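Local coordinates for protein beta-fructofuranosidase (Arthrobacter, PDB 3WPU) that belongs to the levansucrase/invertase family of fructosidases and, as is usual for that family, probably folds round a beta-propeller core, at residues R168-K171 and N172-K176. Residues are numbered along the deposited sequence; the frame is centred on the assembly and turned at random.
Sequences RVSK and NGEIK
Ser-170 and Glu-174 meet where a beta hairpin closes through a type I turn, Ser-170 to Gly-173, with a G1 beta bulge. Ser-170 N donates to Glu-174 O at 2.8 Å. Gly-173 N reaches Ser-170 O at 3.0 Å. Gly-173 holds the bulge position and takes the positive phi (87°) that it needs. Asn-172 adds an Asx turn. Its chi1 of 54° turns the amide back toward the strand that follows. Asn-172 OD1 accepts from Glu-174 N at 2.8 Å and rests 3.4 Å from Ser-170 CB. This bonded turn around Ser-170, Gly-173 and Glu-174 is the tight part. Beyond it, Val-169 and Ile-175 form an antiparallel non-hydrogen-bonded pair. Arg-168 and Lys-176, one step further along, are a hydrogen-bonded pair and project from the opposite face. The Lys-176 N to Arg-168 O bond is 2.8 Å long. The polar side is looser than the turn. The Lys-176 chain bends at its last torsion (chi4 80°) and brings NZ 3.2 Å from Glu-174 OE2 in a salt bridge. Ser-170 OG stays 3.6 Å from Glu-174 OE2, with no hydrogen bond, and exposed Lys-171 extends away. The hairpin joins strands 159-169 and 174-184. Strand 72-81 flanks the first and strand 197-210 the second, while Ile-175 also packs on Leu-216 and Phe-219 of strand 213-226.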
ATOM      1  N   ARG A 168      -4.741   3.558 -12.419  1.00 11.88           N
ATOM      2  CA  ARG A 168      -5.833   4.491 -12.622  1.00 12.72           C
ATOM      3  C   ARG A 168      -6.624   4.121 -13.869  1.00 13.37           C
ATOM      4  O   ARG A 168      -6.033   3.872 -14.932  1.00 13.92           O
ATOM      5  CB  ARG A 168      -5.262   5.904 -12.757  1.00 13.12           C
ATOM      6  CG  ARG A 168      -4.639   6.435 -11.476  1.00 13.58           C
ATOM      7  CD  ARG A 168      -5.712   6.907 -10.511  1.00 14.35           C
ATOM      8  NE  ARG A 168      -6.455   7.996 -11.139  1.00 14.41           N
ATOM      9  CZ  ARG A 168      -6.115   9.282 -11.111  1.00 15.83           C
ATOM     10  NH1 ARG A 168      -5.076   9.721 -10.403  1.00 16.04           N
ATOM     11  NH2 ARG A 168      -6.865  10.149 -11.794  1.00 16.15           N
ATOM     12  N   VAL A 169      -7.948   4.074 -13.756  1.00 13.78           N
ATOM     13  CA  VAL A 169      -8.784   3.670 -14.889  1.00 15.23           C
ATOM     14  C   VAL A 169      -9.412   4.905 -15.503  1.00 16.59           C
ATOM     15  O   VAL A 169      -9.674   5.852 -14.804  1.00 17.93           O
ATOM     16  CB  VAL A 169      -9.853   2.637 -14.473  1.00 16.86           C
ATOM     17  CG1 VAL A 169     -10.840   3.196 -13.464  1.00 17.39           C
ATOM     18  CG2 VAL A 169     -10.545   2.019 -15.683  1.00 17.26           C
ATOM     19  N   SER A 170      -9.613   4.885 -16.814  1.00 17.51           N
ATOM     20  CA  SER A 170     -10.251   5.968 -17.544  1.00 19.70           C
ATOM     21  C   SER A 170     -11.603   5.463 -18.007  1.00 20.06           C
ATOM     22  O   SER A 170     -11.838   4.258 -18.033  1.00 19.65           O
ATOM     23  CB  SER A 170      -9.414   6.347 -18.767  1.00 20.61           C
ATOM     24  OG  SER A 170      -8.127   6.814 -18.394  1.00 23.42           O
ATOM     25  N   LYS A 171     -12.464   6.386 -18.427  1.00 21.53           N
ATOM     26  CA  LYS A 171     -13.825   6.046 -18.857  1.00 24.06           C
ATOM     27  C   LYS A 171     -13.877   5.156 -20.092  1.00 24.48           C
ATOM     28  O   LYS A 171     -14.868   4.478 -20.297  1.00 25.26           O
ATOM     29  CB  LYS A 171     -14.645   7.319 -19.124  1.00 25.89           C
ATOM     30  CG  LYS A 171     -15.125   8.000 -17.857  1.00 29.06           C
ATOM     31  CD  LYS A 171     -15.797   9.337 -18.157  1.00 32.53           C
ATOM     32  CE  LYS A 171     -16.274  10.000 -16.872  1.00 35.13           C
ATOM     33  NZ  LYS A 171     -16.919  11.330 -17.097  1.00 36.09           N
ATOM     34  N   ASN A 172     -12.823   5.176 -20.908  1.00 25.71           N
ATOM     35  CA  ASN A 172     -12.726   4.314 -22.098  1.00 26.96           C
ATOM     36  C   ASN A 172     -12.143   2.918 -21.819  1.00 25.69           C
ATOM     37  O   ASN A 172     -11.897   2.155 -22.749  1.00 27.10           O
ATOM     38  CB  ASN A 172     -11.891   5.016 -23.179  1.00 30.97           C
ATOM     39  CG  ASN A 172     -10.524   5.460 -22.672  1.00 35.13           C
ATOM     40  OD1 ASN A 172      -9.932   4.815 -21.814  1.00 33.92           O
ATOM     41  ND2 ASN A 172     -10.034   6.586 -23.187  1.00 39.53           N
ATOM     42  N   GLY A 173     -11.916   2.585 -20.552  1.00 23.27           N
ATOM     43  CA  GLY A 173     -11.341   1.285 -20.191  1.00 21.39           C
ATOM     44  C   GLY A 173      -9.817   1.271 -20.208  1.00 19.97           C
ATOM     45  O   GLY A 173      -9.201   0.228 -19.988  1.00 17.94           O
ATOM     46  N   GLU A 174      -9.208   2.422 -20.463  1.00 19.12           N
ATOM     47  CA  GLU A 174      -7.751   2.520 -20.429  1.00 18.95           C
ATOM     48  C   GLU A 174      -7.298   2.476 -18.980  1.00 17.00           C
ATOM     49  O   GLU A 174      -7.980   2.989 -18.076  1.00 15.42           O
ATOM     50  CB  GLU A 174      -7.292   3.830 -21.066  1.00 21.97           C
ATOM     51  CG  GLU A 174      -5.822   4.181 -20.908  1.00 25.94           C
ATOM     52  CD  GLU A 174      -5.578   5.633 -21.275  1.00 29.60           C
ATOM     53  OE1 GLU A 174      -5.859   5.966 -22.448  1.00 30.99           O
ATOM     54  OE2 GLU A 174      -5.158   6.420 -20.385  1.00 30.88           O
ATOM     55  N   ILE A 175      -6.125   1.884 -18.787  1.00 13.88           N
ATOM     56  CA  ILE A 175      -5.495   1.799 -17.493  1.00 12.78           C
ATOM     57  C   ILE A 175      -4.114   2.444 -17.548  1.00 12.50           C
ATOM     58  O   ILE A 175      -3.276   2.071 -18.392  1.00 12.66           O
ATOM     59  CB  ILE A 175      -5.349   0.328 -17.071  1.00 12.61           C
ATOM     60  CG1 ILE A 175      -6.740  -0.338 -16.920  1.00 13.18           C
ATOM     61  CG2 ILE A 175      -4.555   0.231 -15.775  1.00 13.10           C
ATOM     62  CD1 ILE A 175      -6.667  -1.832 -16.667  1.00 14.13           C
ATOM     63  N   LYS A 176      -3.868   3.393 -16.644  1.00 11.61           N
ATOM     64  CA  LYS A 176      -2.525   3.907 -16.420  1.00 11.46           C
ATOM     65  C   LYS A 176      -1.942   3.171 -15.219  1.00 10.58           C
ATOM     66  O   LYS A 176      -2.361   3.391 -14.064  1.00 10.23           O
ATOM     67  CB  LYS A 176      -2.532   5.402 -16.170  1.00 12.69           C
ATOM     68  CG  LYS A 176      -2.926   6.248 -17.351  1.00 14.46           C
ATOM     69  CD  LYS A 176      -2.845   7.710 -16.948  1.00 16.82           C
ATOM     70  CE  LYS A 176      -3.082   8.685 -18.087  1.00 19.40           C
ATOM     71  NZ  LYS A 176      -4.535   8.798 -18.300  1.00 20.46           N
TER